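PDB 3LIF: putative diguanylate cyclase (GGDEF) with PAS/PAC domain from Rhodopseudomonas palustris, which probably makes cyclic di-GMP from GTP in a part of the protein beyond this chain, which is its extracellular PDC-fold sensor domain. Local coordinates for residues P68-V73 and V145-E150; F161-G166 and V236-D241; K199-S204 and L222-V227. One frame throughout, in Å; residues are numbered along the deposited sequence.

How the contacts relate
The chain carries two sheets of like topology, each packed on the long helix 5-47. Contact 1 belongs to the first sheet and contacts 2 and 3 to the second, on opposite sides of the chain's centre. Contact 1 is the most buried of the three: strand pairing, with an aspartate-threonine bond at one side. Contact 2 lies farther out, its centre about 23 Å from that of the chain, where a loop meets a strand end mainly through van der Waals contacts. Contact 3 sets a helix over the sheet, with a tyrosine and an arginine reaching across to it. Contacts 2 and 3 use neighbouring strands, joined where V236 N lies 2.8 Å from A223 O, probably hydrogen-bonded.

Contact 1 of 3, residues P68-V73 and V145-E150; sequences PQLSDV and VVATIE
L70 faces I149 and V73 faces A147 in antiparallel, non-hydrogen-bonded pairs, joining strand 70-76 to strand 141-149, its neighbour in the first antiparallel sheet of the PDC-fold sensor domain; the register slips by one residue between them, a beta bulge at the corner around S71. Backbone bonds line this seam: E150 N to Q69 O, S71 N to T148 O (2.8 Å) and T148 N to D72 O (3.1 Å).

T148 OG1 donates to the syn lone pair of D72 OD1 at 2.7 Å, while a water donates to both D72 OD2 (2.8 Å) and T148 OG1. OD2 also bonds T122. D72 holds CG between its backbone N and carbonyl carbon (chi1 56°), which swings OD1 over to the threonine. With an alanine in place of D72, T148 OG1 would probably lose its acceptor and the water one of its two holds. S71 OG makes a weak hydrogen bond, 2.9 Å, to E150 OE1.

A147 CB touches L70 CD1 and V73 CG2, each at 3.9 Å; V73 CG1 lies alongside V145 CG1. Polar bonds thus hold one side of the strand pair, probably stabilising the D72 charge, and methyl contacts the A147/V73 face.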
loop_
_atom_site.group_PDB
_atom_site.type_symbol
_atom_site.label_atom_id
_atom_site.label_comp_id
_atom_site.label_asym_id
_atom_site.label_seq_id
_atom_site.Cartn_x
_atom_site.Cartn_y
_atom_site.Cartn_z
ATOM N N PRO A 68 2.567 4.017 12.592
ATOM C CA PRO A 68 2.148 5.194 11.822
ATOM C C PRO A 68 1.612 4.786 10.480
ATOM O O PRO A 68 0.889 5.544 9.894
ATOM C CB PRO A 68 3.428 5.997 11.638
ATOM C CG PRO A 68 4.510 5.255 12.420
ATOM C CD PRO A 68 4.030 3.861 12.639
ATOM N N GLN A 69 1.925 3.591 9.989
ATOM C CA GLN A 69 1.381 3.202 8.677
ATOM C C GLN A 69 -0.021 2.504 8.645
ATOM O O GLN A 69 -0.570 2.219 7.544
ATOM C CB GLN A 69 2.366 2.345 7.921
ATOM C CG GLN A 69 2.458 0.979 8.479
ATOM C CD GLN A 69 3.671 0.817 9.447
ATOM O OE1 GLN A 69 3.793 1.537 10.458
ATOM N NE2 GLN A 69 4.575 -0.131 9.109
ATOM N N LEU A 70 -0.583 2.218 9.823
ATOM C CA LEU A 70 -1.845 1.518 9.932
ATOM C C LEU A 70 -2.784 2.454 10.608
ATOM O O LEU A 70 -2.471 2.971 11.640
ATOM C CB LEU A 70 -1.657 0.297 10.783
ATOM C CG LEU A 70 -0.771 -0.770 10.138
ATOM C CD1 LEU A 70 -0.913 -2.070 10.897
ATOM C CD2 LEU A 70 -1.137 -1.018 8.675
ATOM N N SER A 71 -3.921 2.759 10.022
ATOM C CA SER A 71 -4.857 3.664 10.691
ATOM C C SER A 71 -5.561 2.957 11.817
ATOM O O SER A 71 -5.820 3.547 12.814
ATOM C CB SER A 71 -5.927 4.130 9.726
ATOM O OG SER A 71 -5.371 5.087 8.842
ATOM N N ASP A 72 -5.910 1.697 11.619
ATOM C CA ASP A 72 -6.727 0.970 12.563
ATOM C C ASP A 72 -6.628 -0.515 12.282
ATOM O O ASP A 72 -6.064 -0.915 11.240
ATOM C CB ASP A 72 -8.157 1.439 12.520
ATOM C CG ASP A 72 -8.736 1.351 11.149
ATOM O OD1 ASP A 72 -8.214 0.518 10.347
ATOM O OD2 ASP A 72 -9.692 2.121 10.872
ATOM N N VAL A 73 -7.119 -1.328 13.215
ATOM C CA VAL A 73 -6.991 -2.794 13.124
ATOM C C VAL A 73 -8.269 -3.502 13.599
ATOM O O VAL A 73 -8.924 -3.094 14.593
ATOM C CB VAL A 73 -5.838 -3.296 14.028
ATOM C CG1 VAL A 73 -5.652 -4.799 13.870
ATOM C CG2 VAL A 73 -4.585 -2.540 13.680
ATOM N N VAL A 145 -7.528 -10.864 10.663
ATOM C CA VAL A 145 -7.131 -9.498 11.140
ATOM C C VAL A 145 -6.985 -8.687 9.875
ATOM O O VAL A 145 -6.351 -9.167 8.905
ATOM C CB VAL A 145 -5.679 -9.351 11.654
ATOM C CG1 VAL A 145 -5.619 -8.576 12.931
ATOM C CG2 VAL A 145 -4.898 -10.645 11.645
ATOM N N VAL A 146 -7.459 -7.455 9.896
ATOM C CA VAL A 146 -7.385 -6.575 8.744
ATOM C C VAL A 146 -6.884 -5.299 9.345
ATOM O O VAL A 146 -7.347 -4.939 10.442
ATOM C CB VAL A 146 -8.792 -6.006 8.334
ATOM C CG1 VAL A 146 -8.902 -5.774 6.827
ATOM C CG2 VAL A 146 -9.954 -6.784 8.937
ATOM N N ALA A 147 -6.059 -4.554 8.624
ATOM C CA ALA A 147 -5.747 -3.211 9.081
ATOM C C ALA A 147 -5.685 -2.287 7.884
ATOM O O ALA A 147 -5.348 -2.717 6.748
ATOM C CB ALA A 147 -4.466 -3.185 9.850
ATOM N N THR A 148 -6.057 -1.039 8.119
ATOM C CA THR A 148 -6.123 -0.081 7.039
ATOM C C THR A 148 -4.777 0.590 6.808
ATOM O O THR A 148 -4.148 1.107 7.748
ATOM C CB THR A 148 -7.081 1.046 7.385
ATOM O OG1 THR A 148 -8.356 0.476 7.631
ATOM C CG2 THR A 148 -7.170 1.987 6.234
ATOM N N ILE A 149 -4.332 0.601 5.563
ATOM C CA ILE A 149 -3.050 1.220 5.300
ATOM C C ILE A 149 -3.218 2.706 5.449
ATOM O O ILE A 149 -4.118 3.241 4.843
ATOM C CB ILE A 149 -2.580 0.875 3.908
ATOM C CG1 ILE A 149 -2.051 -0.551 3.941
ATOM C CG2 ILE A 149 -1.483 1.857 3.439
ATOM C CD1 ILE A 149 -2.071 -1.193 2.566
ATOM N N GLU A 150 -2.384 3.376 6.247
ATOM C CA GLU A 150 -2.493 4.850 6.363
ATOM C C GLU A 150 -1.822 5.529 5.143
ATOM O O GLU A 150 -0.570 5.638 5.049
ATOM C CB GLU A 150 -1.824 5.359 7.634
ATOM C CG GLU A 150 -1.865 6.863 7.753
ATOM C CD GLU A 150 -3.151 7.317 8.444
ATOM O OE1 GLU A 150 -3.352 7.010 9.653
ATOM O OE2 GLU A 150 -3.970 8.004 7.800
HETATM O O HOH W 1 -10.174 2.100 8.093
#

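Contact 2 of 3, residues F161-G166 and V236-D241; sequences FDLGPG and VARTED
R238 and L163 meet where the loop leading into strand 168-173 crosses the end of strand 232-239, at the margin of the second antiparallel sheet of this PDC-fold sensor domain. The two strands are the first and last of that sheet along the chain and lie next to each other in it, so the loop settles on its neighbour before pairing begins; A237 already has a backbone bond to S168.

R238 carries much of the contact. Its CB points toward the loop and sits 3.5 Å from L163 O. CG then lies between the backbone N and the carbonyl carbon (chi1 65°), and a bend at chi3 lays the guanidinium beside the loop. Here L163 O stands at the edge of the group, in its plane, but 3.9 Å from R238 NE. Farther out, R238 NH2 comes within 4.0 Å of L163 CD1, the two side chains crossing at about a right angle. The tip turns to helix 5-47, where NH1 makes a weak hydrogen bond to S13 and NH2 a long, weak ion pair with E16. The arginine thus spans loop and helix, its named polar links to the helix being weak.

L163 CD1 also reaches V236 CG1, at 4.4 Å, so one leucine methyl touches an aliphatic group and a cationic one along the strand. Closer to the strand's end the loop offers main chain, and T239 answers with its hydroxyl. G166 runs past T239 with a positive phi of 78°, a conformation that favours glycine, and a side chain there would probably also run into T239 OG1. G166 O accepts from K220 on strand 219-226, and T239 OG1 gives a weak hydrogen bond, 3.3 Å long, to P165 O.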
loop_
_atom_site.group_PDB
_atom_site.type_symbol
_atom_site.label_atom_id
_atom_site.label_comp_id
_atom_site.label_asym_id
_atom_site.label_seq_id
_atom_site.Cartn_x
_atom_site.Cartn_y
_atom_site.Cartn_z
ATOM N N PHE A 161 10.964 15.010 -0.844
ATOM C CA PHE A 161 11.972 14.804 -1.870
ATOM C C PHE A 161 11.994 15.922 -2.845
ATOM O O PHE A 161 10.986 16.223 -3.460
ATOM C CB PHE A 161 11.747 13.506 -2.631
ATOM C CG PHE A 161 12.212 12.298 -1.901
ATOM C CD1 PHE A 161 13.546 11.951 -1.904
ATOM C CD2 PHE A 161 11.309 11.503 -1.201
ATOM C CE1 PHE A 161 14.003 10.824 -1.225
ATOM C CE2 PHE A 161 11.746 10.380 -0.523
ATOM C CZ PHE A 161 13.114 10.036 -0.527
ATOM N N ASP A 162 13.161 16.517 -3.032
ATOM C CA ASP A 162 13.217 17.618 -3.974
ATOM C C ASP A 162 13.283 17.209 -5.458
ATOM O O ASP A 162 14.316 16.739 -5.962
ATOM C CB ASP A 162 14.320 18.618 -3.623
ATOM C CG ASP A 162 13.976 20.007 -4.141
ATOM O OD1 ASP A 162 12.840 20.147 -4.698
ATOM O OD2 ASP A 162 14.812 20.938 -4.019
ATOM N N LEU A 163 12.178 17.410 -6.161
ATOM C CA LEU A 163 12.053 16.855 -7.494
ATOM C C LEU A 163 11.746 17.877 -8.565
ATOM O O LEU A 163 11.371 17.514 -9.698
ATOM C CB LEU A 163 10.895 15.864 -7.503
ATOM C CG LEU A 163 11.139 14.367 -7.424
ATOM C CD1 LEU A 163 12.612 13.997 -7.647
ATOM C CD2 LEU A 163 10.695 13.963 -6.077
ATOM N N GLY A 164 11.824 19.145 -8.195
ATOM C CA GLY A 164 11.451 20.215 -9.108
ATOM C C GLY A 164 9.948 20.359 -9.217
ATOM O O GLY A 164 9.184 19.489 -8.825
ATOM N N PRO A 165 9.511 21.465 -9.793
ATOM C CA PRO A 165 8.054 21.467 -10.036
ATOM C C PRO A 165 7.788 20.261 -10.914
ATOM O O PRO A 165 8.712 19.762 -11.578
ATOM C CB PRO A 165 7.859 22.709 -10.909
ATOM C CG PRO A 165 9.209 22.710 -11.805
ATOM C CD PRO A 165 10.299 22.204 -10.816
ATOM N N GLY A 166 6.562 19.790 -10.997
ATOM C CA GLY A 166 6.347 18.653 -11.886
ATOM C C GLY A 166 6.790 17.320 -11.309
ATOM O O GLY A 166 6.496 16.281 -11.896
ATOM N N VAL A 236 8.908 7.292 -9.774
ATOM C CA VAL A 236 9.318 8.701 -9.553
ATOM C C VAL A 236 9.403 9.354 -10.893
ATOM O O VAL A 236 10.019 8.803 -11.796
ATOM C CB VAL A 236 10.792 8.881 -9.140
ATOM C CG1 VAL A 236 10.897 9.942 -8.105
ATOM C CG2 VAL A 236 11.428 7.655 -8.668
ATOM N N ALA A 237 8.896 10.574 -11.005
ATOM C CA ALA A 237 8.968 11.316 -12.263
ATOM C C ALA A 237 9.318 12.774 -12.038
ATOM O O ALA A 237 9.052 13.322 -10.971
ATOM C CB ALA A 237 7.679 11.225 -12.987
ATOM N N ARG A 238 9.950 13.382 -13.041
ATOM C CA ARG A 238 10.157 14.839 -13.092
ATOM C C ARG A 238 10.080 15.377 -14.510
ATOM O O ARG A 238 10.490 14.709 -15.442
ATOM C CB ARG A 238 11.470 15.281 -12.397
ATOM C CG ARG A 238 12.800 14.842 -12.983
ATOM C CD ARG A 238 13.987 15.804 -12.555
ATOM N NE ARG A 238 14.500 15.662 -11.164
ATOM C CZ ARG A 238 15.635 15.009 -10.808
ATOM N NH1 ARG A 238 16.427 14.418 -11.699
ATOM N NH2 ARG A 238 16.009 14.924 -9.542
ATOM N N THR A 239 9.521 16.573 -14.674
ATOM C CA THR A 239 9.607 17.270 -15.952
ATOM C C THR A 239 11.061 17.522 -16.194
ATOM O O THR A 239 11.833 17.685 -15.263
ATOM C CB THR A 239 8.827 18.616 -16.000
ATOM O OG1 THR A 239 9.078 19.350 -14.817
ATOM C CG2 THR A 239 7.345 18.396 -16.054
ATOM N N GLU A 240 11.437 17.511 -17.464
ATOM C CA GLU A 240 12.826 17.698 -17.834
ATOM C C GLU A 240 13.323 19.122 -17.639
ATOM O O GLU A 240 14.376 19.321 -17.028
ATOM C CB GLU A 240 13.061 17.373 -19.290
ATOM C CG GLU A 240 14.338 18.055 -19.732
ATOM C CD GLU A 240 14.802 17.605 -21.089
ATOM O OE1 GLU A 240 14.218 16.619 -21.624
ATOM O OE2 GLU A 240 15.752 18.235 -21.612
ATOM N N ASP A 241 12.577 20.095 -18.181
ATOM C CA ASP A 241 13.034 21.505 -18.217
ATOM C C ASP A 241 13.272 22.076 -19.675
ATOM O O ASP A 241 14.063 21.519 -20.460
ATOM C CB ASP A 241 14.320 21.682 -17.359
ATOM C CG ASP A 241 14.065 21.597 -15.846
ATOM O OD1 ASP A 241 13.114 20.940 -15.371
ATOM O OD2 ASP A 241 14.857 22.201 -15.112
#

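Contact 3 of 3, residues K199-S204 and L222-V227; sequences KALPRS and LAYRRV
The CA atoms of L201 and R226 are the nearest pair across the two segments, 8.3 Å apart. The axes of helix 199-203 and strand 222-226 come within 10.1 Å and cross at -44°, a spacing bridged by side chains. The helix is kinked at P202, whose N makes no bond to the preceding turn, and it ends in a bond from S204 N to A200 O before S204 departs with positive phi.

Y224 extends from the strand into this helix end. With CG between the backbone N and the carbonyl carbon (chi1 72°), the ring points to the last turn of the helix. S204 O lies at the ring edge, in its plane, and takes the hydrogen bond of Y224 OH; the modelled length is too short to be trusted. A200 O is also close to the hydroxyl, at 3.1 Å. Nearer the strand along the ring, A200 CB packs obliquely near Y224 CE2 at 3.6 Å, and L201 CD2 approaches CE1 at 3.9 Å. Y209 and T235 of the flanking strands touch Y224 as well.

The same methyl of L201 also meets R226: CD2 sits over the centre of one guanidinium face, 3.6 Å from R226 CZ, and the two side chains cross obliquely. R226 runs extended from CG to NE, and NE donates to a water in the guanidinium plane at 2.7 Å, which in turn donates to L201 O at 2.7 Å. R226 NH2 has a weak hydrogen bond to S174.

R203 NH1 and, weakly, S204 OG bind a citrate, probably from the crystallisation liquor, at this helix end. A helix packed across a five-stranded antiparallel sheet of order 2-1-5-4-3, here bridged by Y224 and R226, fits the PAS-like modules of the PDC fold, this being the second of two.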
loop_
_atom_site.group_PDB
_atom_site.type_symbol
_atom_site.label_atom_id
_atom_site.label_comp_id
_atom_site.label_asym_id
_atom_site.label_seq_id
_atom_site.Cartn_x
_atom_site.Cartn_y
_atom_site.Cartn_z
ATOM N N LYS A 199 3.557 -2.092 -21.346
ATOM C CA LYS A 199 4.801 -2.563 -22.003
ATOM C C LYS A 199 6.021 -2.619 -21.052
ATOM O O LYS A 199 6.744 -3.623 -21.000
ATOM C CB LYS A 199 5.066 -1.699 -23.243
ATOM C CG LYS A 199 3.866 -1.589 -24.251
ATOM C CD LYS A 199 4.370 -2.145 -25.535
ATOM C CE LYS A 199 3.427 -3.086 -26.311
ATOM N NZ LYS A 199 2.424 -2.323 -27.063
ATOM N N ALA A 200 6.244 -1.588 -20.258
ATOM C CA ALA A 200 7.418 -1.616 -19.411
ATOM C C ALA A 200 7.449 -2.745 -18.345
ATOM O O ALA A 200 8.441 -3.477 -18.241
ATOM C CB ALA A 200 7.636 -0.269 -18.750
ATOM N N LEU A 201 6.418 -2.888 -17.516
ATOM C CA LEU A 201 6.553 -3.948 -16.519
ATOM C C LEU A 201 6.614 -5.356 -17.173
ATOM O O LEU A 201 7.356 -6.243 -16.708
ATOM C CB LEU A 201 5.508 -3.854 -15.408
ATOM C CG LEU A 201 5.739 -2.802 -14.345
ATOM C CD1 LEU A 201 4.410 -2.299 -13.757
ATOM C CD2 LEU A 201 6.684 -3.369 -13.269
ATOM N N PRO A 202 5.848 -5.567 -18.255
ATOM C CA PRO A 202 5.964 -6.924 -18.840
ATOM C C PRO A 202 7.361 -7.158 -19.326
ATOM O O PRO A 202 7.783 -8.286 -19.352
ATOM C CB PRO A 202 4.995 -6.928 -20.009
ATOM C CG PRO A 202 4.015 -5.848 -19.703
ATOM C CD PRO A 202 4.717 -4.804 -18.788
ATOM N N ARG A 203 8.082 -6.096 -19.701
ATOM C CA ARG A 203 9.437 -6.226 -20.252
ATOM C C ARG A 203 10.410 -6.257 -19.096
ATOM O O ARG A 203 11.440 -6.855 -19.206
ATOM C CB ARG A 203 9.769 -5.048 -21.162
ATOM C CG ARG A 203 11.108 -5.173 -21.900
ATOM C CD ARG A 203 11.788 -3.814 -22.215
ATOM N NE ARG A 203 10.797 -2.816 -22.677
ATOM C CZ ARG A 203 10.483 -1.650 -22.072
ATOM N NH1 ARG A 203 11.083 -1.257 -20.940
ATOM N NH2 ARG A 203 9.537 -0.872 -22.606
ATOM N N SER A 204 10.107 -5.600 -17.985
ATOM C CA SER A 204 10.967 -5.779 -16.832
ATOM C C SER A 204 10.940 -4.745 -15.742
ATOM O O SER A 204 10.260 -3.741 -15.866
ATOM C CB SER A 204 12.405 -5.767 -17.357
ATOM O OG SER A 204 13.153 -4.602 -16.977
ATOM N N LEU A 222 10.511 9.171 -16.224
ATOM C CA LEU A 222 9.975 8.353 -15.156
ATOM C C LEU A 222 10.856 7.131 -14.884
ATOM O O LEU A 222 11.317 6.357 -15.812
ATOM C CB LEU A 222 8.567 7.875 -15.535
ATOM C CG LEU A 222 7.793 6.923 -14.580
ATOM C CD1 LEU A 222 6.321 7.080 -14.785
ATOM C CD2 LEU A 222 8.207 5.464 -14.723
ATOM N N ALA A 223 11.105 6.928 -13.609
ATOM C CA ALA A 223 11.795 5.723 -13.223
ATOM C C ALA A 223 10.788 4.938 -12.370
ATOM O O ALA A 223 10.048 5.538 -11.561
ATOM C CB ALA A 223 13.015 6.064 -12.423
ATOM N N TYR A 224 10.757 3.619 -12.574
ATOM C CA TYR A 224 9.904 2.730 -11.819
ATOM C C TYR A 224 10.661 1.504 -11.419
ATOM O O TYR A 224 11.621 1.104 -12.070
ATOM C CB TYR A 224 8.743 2.260 -12.663
ATOM C CG TYR A 224 9.141 1.275 -13.736
ATOM C CD1 TYR A 224 9.234 -0.074 -13.442
ATOM C CD2 TYR A 224 9.454 1.705 -15.075
ATOM C CE1 TYR A 224 9.577 -1.006 -14.425
ATOM C CE2 TYR A 224 9.796 0.803 -16.072
ATOM C CZ TYR A 224 9.857 -0.563 -15.726
ATOM O OH TYR A 224 10.186 -1.529 -16.634
ATOM N N ARG A 225 10.166 0.874 -10.373
ATOM C CA ARG A 225 10.733 -0.350 -9.844
ATOM C C ARG A 225 9.714 -1.219 -9.052
ATOM O O ARG A 225 9.027 -0.736 -8.132
ATOM C CB ARG A 225 11.933 -0.001 -8.941
ATOM C CG ARG A 225 12.668 -1.224 -8.441
ATOM C CD ARG A 225 13.751 -0.866 -7.499
ATOM N NE ARG A 225 14.602 0.185 -8.068
ATOM C CZ ARG A 225 15.752 -0.030 -8.726
ATOM N NH1 ARG A 225 16.211 -1.257 -8.912
ATOM N NH2 ARG A 225 16.444 0.991 -9.194
ATOM N N ARG A 226 9.615 -2.498 -9.410
ATOM C CA ARG A 226 8.824 -3.445 -8.597
ATOM C C ARG A 226 9.310 -3.372 -7.176
ATOM O O ARG A 226 10.520 -3.305 -6.943
ATOM C CB ARG A 226 8.969 -4.875 -9.060
ATOM C CG ARG A 226 8.170 -5.109 -10.283
ATOM C CD ARG A 226 7.871 -6.588 -10.473
ATOM N NE ARG A 226 7.286 -6.826 -11.794
ATOM C CZ ARG A 226 5.982 -6.748 -12.085
ATOM N NH1 ARG A 226 5.598 -6.986 -13.309
ATOM N NH2 ARG A 226 5.068 -6.432 -11.187
ATOM N N VAL A 227 8.370 -3.379 -6.240
ATOM C CA VAL A 227 8.675 -3.380 -4.848
ATOM C C VAL A 227 8.998 -4.814 -4.361
ATOM O O VAL A 227 8.214 -5.752 -4.400
ATOM C CB VAL A 227 7.495 -2.830 -4.072
ATOM C CG1 VAL A 227 7.607 -3.187 -2.542
ATOM C CG2 VAL A 227 7.330 -1.379 -4.358
HETATM O O HOH W 2 8.385 -6.930 -14.309
#